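Local structure of GH26A (Muricauda sp. MAR_2010_75, 6Q75) at residues A[53-61]-A[87-98]; A[194-202]-A[237-245]. The protein is a family 26 glycoside hydrolase that probably cleaves beta-linked polysaccharides such as beta-mannans. One frame throughout, in Å; residues are numbered along the deposited sequence.

Contact 1. Residues A[53-61]-A[87-98]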
loop_
_atom_site.group_PDB
_atom_site.type_symbol
_atom_site.label_atom_id
_atom_site.label_comp_id
_atom_site.label_asym_id
_atom_site.label_seq_id
_atom_site.Cartn_x
_atom_site.Cartn_y
_atom_site.Cartn_z
ATOM N N TYR A 53 -12.927 0.134 -2.917
ATOM C CA TYR A 53 -12.994 1.589 -2.973
ATOM C C TYR A 53 -13.620 2.145 -1.701
ATOM O O TYR A 53 -14.505 1.526 -1.096
ATOM C CB TYR A 53 -13.819 2.036 -4.176
ATOM C CG TYR A 53 -13.370 1.426 -5.481
ATOM C CD1 TYR A 53 -12.140 1.767 -6.040
ATOM C CD2 TYR A 53 -14.188 0.532 -6.177
ATOM C CE1 TYR A 53 -11.733 1.217 -7.255
ATOM C CE2 TYR A 53 -13.802 0.006 -7.387
ATOM C CZ TYR A 53 -12.568 0.345 -7.919
ATOM O OH TYR A 53 -12.148 -0.204 -9.120
ATOM N N ASN A 54 -13.170 3.344 -1.299
ATOM C CA ASN A 54 -13.613 3.834 0.002
ATOM C C ASN A 54 -15.085 4.240 0.029
ATOM O O ASN A 54 -15.620 4.439 1.124
ATOM C CB ASN A 54 -12.740 5.000 0.497
ATOM C CG ASN A 54 -12.919 6.300 -0.318
ATOM O OD1 ASN A 54 -14.032 6.769 -0.595
ATOM N ND2 ASN A 54 -11.799 6.897 -0.670
ATOM N N GLU A 55 -15.746 4.378 -1.126
ATOM C CA GLU A 55 -17.189 4.643 -1.126
ATOM C C GLU A 55 -17.966 3.535 -0.423
ATOM O O GLU A 55 -18.987 3.790 0.231
ATOM C CB GLU A 55 -17.693 4.798 -2.561
ATOM C CG GLU A 55 -17.316 6.127 -3.208
ATOM C CD GLU A 55 -16.065 6.039 -4.071
ATOM O OE1 GLU A 55 -15.166 5.218 -3.761
ATOM O OE2 GLU A 55 -15.985 6.809 -5.068
ATOM N N ASN A 56 -17.530 2.295 -0.597
ATOM C CA ASN A 56 -18.105 1.135 0.089
ATOM C C ASN A 56 -16.923 0.277 0.508
ATOM O O ASN A 56 -16.511 -0.651 -0.208
ATOM C CB ASN A 56 -19.072 0.377 -0.825
ATOM C CG ASN A 56 -20.188 1.249 -1.328
ATOM O OD1 ASN A 56 -20.094 1.839 -2.410
ATOM N ND2 ASN A 56 -21.254 1.343 -0.552
ATOM N N PRO A 57 -16.316 0.594 1.653
ATOM C CA PRO A 57 -14.935 0.165 1.927
ATOM C C PRO A 57 -14.769 -1.306 2.256
ATOM O O PRO A 57 -13.630 -1.740 2.448
ATOM C CB PRO A 57 -14.528 1.043 3.126
ATOM C CG PRO A 57 -15.825 1.490 3.735
ATOM C CD PRO A 57 -16.816 1.587 2.625
ATOM N N SER A 58 -15.848 -2.092 2.309
ATOM C CA SER A 58 -15.736 -3.535 2.460
ATOM C C SER A 58 -16.455 -4.298 1.347
ATOM O O SER A 58 -16.545 -5.531 1.412
ATOM C CB SER A 58 -16.267 -3.951 3.831
ATOM O OG SER A 58 -15.368 -3.560 4.857
ATOM N N SER A 59 -16.944 -3.609 0.306
ATOM C CA SER A 59 -17.825 -4.275 -0.645
ATOM C C SER A 59 -17.113 -5.409 -1.374
ATOM O O SER A 59 -17.691 -6.485 -1.568
ATOM C CB SER A 59 -18.405 -3.270 -1.645
ATOM O OG SER A 59 -17.405 -2.710 -2.479
ATOM N N PHE A 60 -15.865 -5.202 -1.786
ATOM C CA PHE A 60 -15.161 -6.269 -2.485
ATOM C C PHE A 60 -14.455 -7.234 -1.542
ATOM O O PHE A 60 -14.274 -8.405 -1.905
ATOM C CB PHE A 60 -14.193 -5.679 -3.509
ATOM C CG PHE A 60 -14.914 -4.956 -4.605
ATOM C CD1 PHE A 60 -15.622 -5.677 -5.561
ATOM C CD2 PHE A 60 -14.962 -3.564 -4.633
ATOM C CE1 PHE A 60 -16.337 -5.029 -6.551
ATOM C CE2 PHE A 60 -15.681 -2.901 -5.633
ATOM C CZ PHE A 60 -16.369 -3.635 -6.586
ATOM N N TYR A 61 -14.126 -6.790 -0.327
ATOM C CA TYR A 61 -13.754 -7.713 0.742
ATOM C C TYR A 61 -14.855 -8.741 0.971
ATOM O O TYR A 61 -14.603 -9.957 1.012
ATOM C CB TYR A 61 -13.487 -6.918 2.026
ATOM C CG TYR A 61 -12.989 -7.741 3.191
ATOM C CD1 TYR A 61 -13.877 -8.345 4.065
ATOM C CD2 TYR A 61 -11.621 -7.902 3.422
ATOM C CE1 TYR A 61 -13.430 -9.099 5.140
ATOM C CE2 TYR A 61 -11.156 -8.639 4.509
ATOM C CZ TYR A 61 -12.065 -9.243 5.355
ATOM O OH TYR A 61 -11.619 -9.996 6.415
ATOM N N PRO A 87 -13.394 11.288 2.768
ATOM C CA PRO A 87 -13.740 9.894 3.094
ATOM C C PRO A 87 -13.138 9.378 4.395
ATOM O O PRO A 87 -13.433 8.249 4.783
ATOM C CB PRO A 87 -13.160 9.123 1.902
ATOM C CG PRO A 87 -11.943 9.906 1.538
ATOM C CD PRO A 87 -12.330 11.364 1.749
ATOM N N GLY A 88 -12.355 10.184 5.111
ATOM C CA GLY A 88 -11.553 9.646 6.199
ATOM C C GLY A 88 -12.371 9.039 7.326
ATOM O O GLY A 88 -12.021 7.977 7.846
ATOM N N GLU A 89 -13.439 9.724 7.762
ATOM C CA GLU A 89 -14.227 9.195 8.877
ATOM C C GLU A 89 -14.859 7.845 8.529
ATOM O O GLU A 89 -14.876 6.921 9.355
ATOM C CB GLU A 89 -15.278 10.215 9.299
ATOM C CG GLU A 89 -14.675 11.293 10.195
ATOM C CD GLU A 89 -15.707 12.214 10.832
ATOM O OE1 GLU A 89 -15.728 13.416 10.479
ATOM O OE2 GLU A 89 -16.483 11.750 11.700
ATOM N N ARG A 90 -15.383 7.714 7.309
ATOM C CA ARG A 90 -15.977 6.448 6.884
ATOM C C ARG A 90 -14.928 5.332 6.830
ATOM O O ARG A 90 -15.209 4.185 7.196
ATOM C CB ARG A 90 -16.647 6.640 5.521
ATOM C CG ARG A 90 -17.270 5.404 4.917
ATOM C CD ARG A 90 -18.068 5.748 3.644
ATOM N NE ARG A 90 -17.223 6.189 2.522
ATOM C CZ ARG A 90 -17.124 7.455 2.110
ATOM N NH1 ARG A 90 -17.805 8.417 2.732
ATOM N NH2 ARG A 90 -16.334 7.771 1.087
ATOM N N ILE A 91 -13.724 5.654 6.356
ATOM C CA ILE A 91 -12.630 4.685 6.300
ATOM C C ILE A 91 -12.233 4.262 7.707
ATOM O O ILE A 91 -12.038 3.075 7.994
ATOM C CB ILE A 91 -11.427 5.298 5.560
ATOM C CG1 ILE A 91 -11.756 5.526 4.093
ATOM C CG2 ILE A 91 -10.149 4.465 5.764
ATOM C CD1 ILE A 91 -10.797 6.499 3.443
ATOM N N VAL A 92 -12.104 5.231 8.609
ATOM C CA VAL A 92 -11.632 4.899 9.951
ATOM C C VAL A 92 -12.622 3.979 10.642
ATOM O O VAL A 92 -12.234 2.991 11.291
ATOM C CB VAL A 92 -11.396 6.180 10.772
ATOM C CG1 VAL A 92 -11.255 5.816 12.248
ATOM C CG2 VAL A 92 -10.157 6.901 10.292
ATOM N N LYS A 93 -13.917 4.267 10.494
ATOM C CA LYS A 93 -14.930 3.464 11.168
ATOM C C LYS A 93 -14.902 2.030 10.674
ATOM O O LYS A 93 -15.039 1.092 11.466
ATOM C CB LYS A 93 -16.322 4.053 10.950
ATOM C CG LYS A 93 -17.413 3.378 11.790
ATOM N N GLU A 94 -14.716 1.837 9.379
ATOM C CA GLU A 94 -14.695 0.460 8.904
ATOM C C GLU A 94 -13.358 -0.212 9.196
ATOM O O GLU A 94 -13.333 -1.418 9.466
ATOM C CB GLU A 94 -15.047 0.407 7.413
ATOM C CG GLU A 94 -15.086 -1.029 6.884
ATOM C CD GLU A 94 -16.323 -1.792 7.346
ATOM O OE1 GLU A 94 -17.193 -1.194 8.014
ATOM O OE2 GLU A 94 -16.439 -3.000 7.036
ATOM N N ALA A 95 -12.251 0.546 9.192
ATOM C CA ALA A 95 -10.962 -0.051 9.544
ATOM C C ALA A 95 -10.965 -0.543 10.986
ATOM O O ALA A 95 -10.429 -1.616 11.283
ATOM C CB ALA A 95 -9.825 0.949 9.338
ATOM N N ILE A 96 -11.534 0.248 11.908
ATOM C CA ILE A 96 -11.599 -0.207 13.296
ATOM C C ILE A 96 -12.482 -1.440 13.407
ATOM O O ILE A 96 -12.128 -2.411 14.089
ATOM C CB ILE A 96 -12.075 0.923 14.219
ATOM C CG1 ILE A 96 -10.968 1.965 14.375
ATOM C CG2 ILE A 96 -12.465 0.385 15.578
ATOM C CD1 ILE A 96 -11.478 3.345 14.841
ATOM N N ASP A 97 -13.637 -1.436 12.731
ATOM C CA ASP A 97 -14.482 -2.628 12.752
ATOM C C ASP A 97 -13.746 -3.841 12.193
ATOM O O ASP A 97 -13.815 -4.926 12.779
ATOM C CB ASP A 97 -15.780 -2.424 11.951
ATOM C CG ASP A 97 -16.835 -1.593 12.701
ATOM O OD1 ASP A 97 -16.625 -1.252 13.886
ATOM O OD2 ASP A 97 -17.911 -1.336 12.106
ATOM N N LYS A 98 -13.040 -3.685 11.056
ATOM C CA LYS A 98 -12.346 -4.829 10.463
ATOM C C LYS A 98 -11.222 -5.325 11.362
ATOM O O LYS A 98 -11.066 -6.536 11.555
ATOM C CB LYS A 98 -11.824 -4.470 9.073
ATOM C CG LYS A 98 -12.913 -4.473 8.024
ATOM C CD LYS A 98 -13.273 -5.906 7.633
ATOM C CE LYS A 98 -14.580 -5.974 6.872
ATOM N NZ LYS A 98 -15.765 -5.839 7.748
#
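Arg90 grips Asn54 side-on with two nitrogens. Its NE donates to the backbone O of Asn54 at 2.8 Å, and the bond is nearly straight at 173°. The acceptor lies in the guanidinium plane. NH2 of Arg90 reaches the side-chain OD1 of Asn54 at 3.0 Å, from above the amide plane and along a more bent path. Its second approach, to the backbone O, is weak. The Arg90 chain leaves the helix extended and turns about its CG-CD bond (chi3 68°), which brings the guanidinium edge to Asn54 O. The other end of the Asn54 amide is also satisfied: ND2 donates to the backbone O atoms of Asp78 and Tyr80. CB of Asn54 rests on CG1 of Ile91, and Pro87 CB packs against the amide.

Further along, Ser58 OG donates to Glu94 OE2 in a very short bond of 2.5 Å. OG is also hydrogen-bonded to Trp75 NE1. The same OE2 takes Lys98 NZ at 3.0 Å in a salt bridge, on its anti side and out of the carboxylate plane. Lys98 NZ has a second carboxylate partner in Glu101. The Lys98 methylenes pass over one face of Tyr61, whose OH bonds to Pro72 O. The contact thus joins the turn after strand 46-51 and the start of helix 59-68 to helix 88-100, with Trp75 of strand 74-78 touching Glu94 and Lys98.

Contact 2. Residues A[194-202]-A[237-245]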
loop_
_atom_site.group_PDB
_atom_site.type_symbol
_atom_site.label_atom_id
_atom_site.label_comp_id
_atom_site.label_asym_id
_atom_site.label_seq_id
_atom_site.Cartn_x
_atom_site.Cartn_y
_atom_site.Cartn_z
ATOM N N PHE A 194 11.881 11.607 -5.835
ATOM C CA PHE A 194 10.902 10.910 -5.010
ATOM C C PHE A 194 11.412 10.691 -3.595
ATOM O O PHE A 194 10.641 10.795 -2.635
ATOM C CB PHE A 194 10.543 9.557 -5.625
ATOM C CG PHE A 194 9.515 8.816 -4.833
ATOM C CD1 PHE A 194 8.176 9.159 -4.939
ATOM C CD2 PHE A 194 9.884 7.821 -3.939
ATOM C CE1 PHE A 194 7.199 8.476 -4.197
ATOM C CE2 PHE A 194 8.924 7.140 -3.179
ATOM C CZ PHE A 194 7.593 7.471 -3.306
ATOM N N VAL A 195 12.693 10.345 -3.448
ATOM C CA VAL A 195 13.154 9.953 -2.113
ATOM C C VAL A 195 13.016 11.120 -1.151
ATOM O O VAL A 195 12.842 10.916 0.057
ATOM C CB VAL A 195 14.597 9.408 -2.129
ATOM C CG1 VAL A 195 14.677 8.138 -2.994
ATOM C CG2 VAL A 195 15.594 10.467 -2.560
ATOM N N LYS A 196 13.063 12.354 -1.667
ATOM C CA LYS A 196 12.916 13.512 -0.790
ATOM C C LYS A 196 11.456 13.727 -0.398
ATOM O O LYS A 196 11.177 14.152 0.734
ATOM C CB LYS A 196 13.497 14.756 -1.468
ATOM C CG LYS A 196 13.540 15.985 -0.545
ATOM C CD LYS A 196 14.037 17.231 -1.256
ATOM C CE LYS A 196 14.631 18.228 -0.244
ATOM N NZ LYS A 196 15.444 19.322 -0.870
ATOM N N LEU A 197 10.519 13.434 -1.310
ATOM C CA LEU A 197 9.107 13.436 -0.943
ATOM C C LEU A 197 8.816 12.376 0.117
ATOM O O LEU A 197 8.106 12.640 1.093
ATOM C CB LEU A 197 8.228 13.210 -2.183
ATOM C CG LEU A 197 6.730 12.991 -1.913
ATOM C CD1 LEU A 197 6.165 14.232 -1.189
ATOM C CD2 LEU A 197 5.926 12.719 -3.222
ATOM N N TRP A 198 9.337 11.160 -0.069
ATOM C CA TRP A 198 9.107 10.099 0.905
ATOM C C TRP A 198 9.578 10.521 2.292
ATOM O O TRP A 198 8.855 10.370 3.290
ATOM C CB TRP A 198 9.834 8.836 0.459
ATOM C CG TRP A 198 9.595 7.648 1.342
ATOM C CD1 TRP A 198 10.273 7.303 2.480
ATOM C CD2 TRP A 198 8.598 6.646 1.149
ATOM N NE1 TRP A 198 9.755 6.132 3.000
ATOM C CE2 TRP A 198 8.726 5.714 2.199
ATOM C CE3 TRP A 198 7.601 6.450 0.186
ATOM C CZ2 TRP A 198 7.900 4.597 2.308
ATOM C CZ3 TRP A 198 6.776 5.342 0.306
ATOM C CH2 TRP A 198 6.925 4.442 1.364
ATOM N N LYS A 199 10.792 11.070 2.373
ATOM C CA LYS A 199 11.337 11.444 3.674
ATOM C C LYS A 199 10.577 12.607 4.293
ATOM O O LYS A 199 10.429 12.669 5.520
ATOM C CB LYS A 199 12.815 11.790 3.536
ATOM C CG LYS A 199 13.691 10.623 3.075
ATOM C CD LYS A 199 15.061 11.157 2.731
ATOM C CE LYS A 199 15.825 10.285 1.757
ATOM N NZ LYS A 199 17.072 11.027 1.377
ATOM N N GLN A 200 10.086 13.532 3.464
ATOM C CA GLN A 200 9.302 14.654 3.981
ATOM C C GLN A 200 7.970 14.174 4.551
ATOM O O GLN A 200 7.518 14.654 5.602
ATOM C CB GLN A 200 9.076 15.696 2.880
ATOM C CG GLN A 200 8.487 17.013 3.369
ATOM C CD GLN A 200 8.447 18.057 2.256
ATOM O OE1 GLN A 200 7.387 18.346 1.684
ATOM N NE2 GLN A 200 9.601 18.587 1.920
ATOM N N LEU A 201 7.317 13.238 3.865
ATOM C CA LEU A 201 6.093 12.667 4.409
ATOM C C LEU A 201 6.395 11.900 5.690
ATOM O O LEU A 201 5.640 11.973 6.666
ATOM C CB LEU A 201 5.434 11.743 3.377
ATOM C CG LEU A 201 4.112 11.114 3.858
ATOM C CD1 LEU A 201 3.032 12.175 3.902
ATOM C CD2 LEU A 201 3.650 9.985 2.927
ATOM N N TYR A 202 7.498 11.149 5.694
ATOM C CA TYR A 202 7.865 10.376 6.875
ATOM C C TYR A 202 8.061 11.300 8.065
ATOM O O TYR A 202 7.515 11.063 9.150
ATOM C CB TYR A 202 9.132 9.570 6.587
ATOM C CG TYR A 202 9.491 8.603 7.685
ATOM C CD1 TYR A 202 10.138 9.051 8.822
ATOM C CD2 TYR A 202 9.193 7.240 7.582
ATOM C CE1 TYR A 202 10.475 8.201 9.843
ATOM C CE2 TYR A 202 9.541 6.363 8.620
ATOM C CZ TYR A 202 10.182 6.855 9.738
ATOM O OH TYR A 202 10.544 6.033 10.797
ATOM N N PHE A 237 14.244 4.751 -7.005
ATOM C CA PHE A 237 13.246 5.476 -6.235
ATOM C C PHE A 237 13.188 5.022 -4.785
ATOM O O PHE A 237 12.213 5.343 -4.090
ATOM C CB PHE A 237 11.876 5.325 -6.888
ATOM C CG PHE A 237 11.888 5.658 -8.351
ATOM C CD1 PHE A 237 12.151 4.672 -9.288
ATOM C CD2 PHE A 237 11.713 6.970 -8.777
ATOM C CE1 PHE A 237 12.189 4.979 -10.633
ATOM C CE2 PHE A 237 11.742 7.293 -10.121
ATOM C CZ PHE A 237 11.977 6.287 -11.064
ATOM N N TYR A 238 14.205 4.291 -4.322
ATOM C CA TYR A 238 14.192 3.704 -2.984
ATOM C C TYR A 238 14.864 4.652 -1.999
ATOM O O TYR A 238 16.026 5.024 -2.208
ATOM C CB TYR A 238 14.900 2.356 -2.972
ATOM C CG TYR A 238 14.780 1.630 -1.652
ATOM C CD1 TYR A 238 13.562 1.098 -1.239
ATOM C CD2 TYR A 238 15.884 1.460 -0.820
ATOM C CE1 TYR A 238 13.446 0.414 -0.033
ATOM C CE2 TYR A 238 15.778 0.785 0.411
ATOM C CZ TYR A 238 14.547 0.268 0.784
ATOM O OH TYR A 238 14.404 -0.407 1.971
ATOM N N PRO A 239 14.177 5.088 -0.941
ATOM C CA PRO A 239 14.722 6.144 -0.078
ATOM C C PRO A 239 15.716 5.659 0.972
ATOM O O PRO A 239 16.224 6.481 1.740
ATOM C CB PRO A 239 13.460 6.698 0.592
ATOM C CG PRO A 239 12.570 5.474 0.718
ATOM C CD PRO A 239 12.818 4.675 -0.543
ATOM N N GLY A 240 15.993 4.376 1.038
ATOM C CA GLY A 240 16.920 3.830 2.010
ATOM C C GLY A 240 16.192 3.031 3.075
ATOM O O GLY A 240 15.024 3.289 3.398
ATOM N N HIS A 241 16.911 2.070 3.671
ATOM C CA HIS A 241 16.299 1.158 4.630
ATOM C C HIS A 241 15.824 1.872 5.885
ATOM O O HIS A 241 14.924 1.374 6.568
ATOM C CB HIS A 241 17.304 0.067 5.010
ATOM C CG HIS A 241 17.778 -0.724 3.833
ATOM N ND1 HIS A 241 16.909 -1.359 2.971
ATOM C CD2 HIS A 241 19.024 -0.953 3.354
ATOM C CE1 HIS A 241 17.600 -1.962 2.020
ATOM N NE2 HIS A 241 18.886 -1.741 2.236
ATOM N N LYS A 242 16.382 3.041 6.192
ATOM C CA LYS A 242 15.970 3.750 7.390
ATOM C C LYS A 242 14.507 4.192 7.344
ATOM O O LYS A 242 13.897 4.433 8.399
ATOM C CB LYS A 242 16.908 4.954 7.535
ATOM C CG LYS A 242 16.465 6.036 8.453
ATOM C CD LYS A 242 17.382 7.225 8.339
ATOM C CE LYS A 242 17.075 8.212 9.454
ATOM N NZ LYS A 242 18.298 8.616 10.178
ATOM N N TYR A 243 13.917 4.268 6.152
ATOM C CA TYR A 243 12.595 4.849 5.966
ATOM C C TYR A 243 11.558 3.854 5.474
ATOM O O TYR A 243 10.437 4.271 5.148
ATOM C CB TYR A 243 12.656 6.000 4.954
ATOM C CG TYR A 243 13.534 7.126 5.443
ATOM C CD1 TYR A 243 13.099 7.964 6.446
ATOM C CD2 TYR A 243 14.786 7.350 4.891
ATOM C CE1 TYR A 243 13.900 8.996 6.913
ATOM C CE2 TYR A 243 15.586 8.385 5.349
ATOM C CZ TYR A 243 15.140 9.200 6.356
ATOM O OH TYR A 243 15.931 10.230 6.828
ATOM N N VAL A 244 11.891 2.569 5.385
ATOM C CA VAL A 244 10.993 1.587 4.769
ATOM C C VAL A 244 10.981 0.327 5.634
ATOM O O VAL A 244 12.046 -0.177 6.000
ATOM C CB VAL A 244 11.432 1.243 3.328
ATOM C CG1 VAL A 244 10.545 0.124 2.754
ATOM C CG2 VAL A 244 11.418 2.487 2.413
ATOM N N ASP A 245 9.780 -0.192 5.956
ATOM C CA ASP A 245 9.627 -1.461 6.674
ATOM C C ASP A 245 9.456 -2.644 5.726
ATOM O O ASP A 245 10.006 -3.722 5.970
ATOM C CB ASP A 245 8.399 -1.413 7.596
ATOM C CG ASP A 245 8.607 -0.524 8.832
ATOM O OD1 ASP A 245 9.560 -0.764 9.625
ATOM O OD2 ASP A 245 7.806 0.425 9.002
#
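Trp198 and Tyr243 meet through one hydrogen bond at the centre of the contact. Trp198 NE1 donates to the backbone O of Tyr243 at 2.9 Å. The oxygen lies in the indole plane, but the donor sits above the carbonyl plane. With CG of Trp198 anti to the backbone N (chi1 -176°), the indole extends from helix 194-208 to the loop. Pro239 CG lies over one face of it, 3.6 Å from the centroid of the five-membered ring, in a CH-pi contact. Tyr243 CB touches the pyrrole side, and Val244 CG2 approaches NE1 and CZ2. Trp218 also meets this indole edge-to-face. An alanine in place of Trp198 would probably leave the Tyr243 carbonyl without this donor and open a gap beside Pro239.

The Tyr243 ring is packed just as closely. It turns its edge to the face of the buried Tyr202, with centroids 5.3 Å apart and planes at 81°. Lys199 crosses one face of Tyr243, its CG 3.8 Å from the ring centroid, and Lys242 CG covers the opposite face. These lysines meet the ring through their methylenes.

Nearby, Val195 CG1 packs 3.5 Å from CA of Pro239, and Phe194 CD2 lies 3.4 Å from the backbone O of Phe237. That oxygen accepts a hydrogen bond from Trp218 NE1.

The outer side is looser. Lys242 is exposed, and its side chain comes no nearer than 6.4 Å to any atom of 194-202. The outer end of Lys199 belongs to this side too, as that residue is partly exposed.

The arrangement is that of a beta/alpha barrel, as expected in family 26. The loop leading into barrel strand 246-251 is packed against helix 194-208 of the outer layer, which precedes strand 214-221.

The contacts follow one another along the chain: contact 1 closes before contact 2 opens. Their centres are 27 Å apart, on opposite sides of the centre of the chain, and the nearest atoms are about 15 Å apart, so they do not touch. Both pack beside the same parallel barrel sheet, next to different strands. Contact 1 lies by strands 46-51 and 74-78 and joins the loop before helix 59-68, and the start of that helix, to helix 88-100. Contact 2 lies by strands 214-221 and 246-251 and ties helix 194-208 to a loop. Helix 144-165 touches residues of both regions. The two contacts therefore pack separate sectors of the outer layer around a single family 26 catalytic fold.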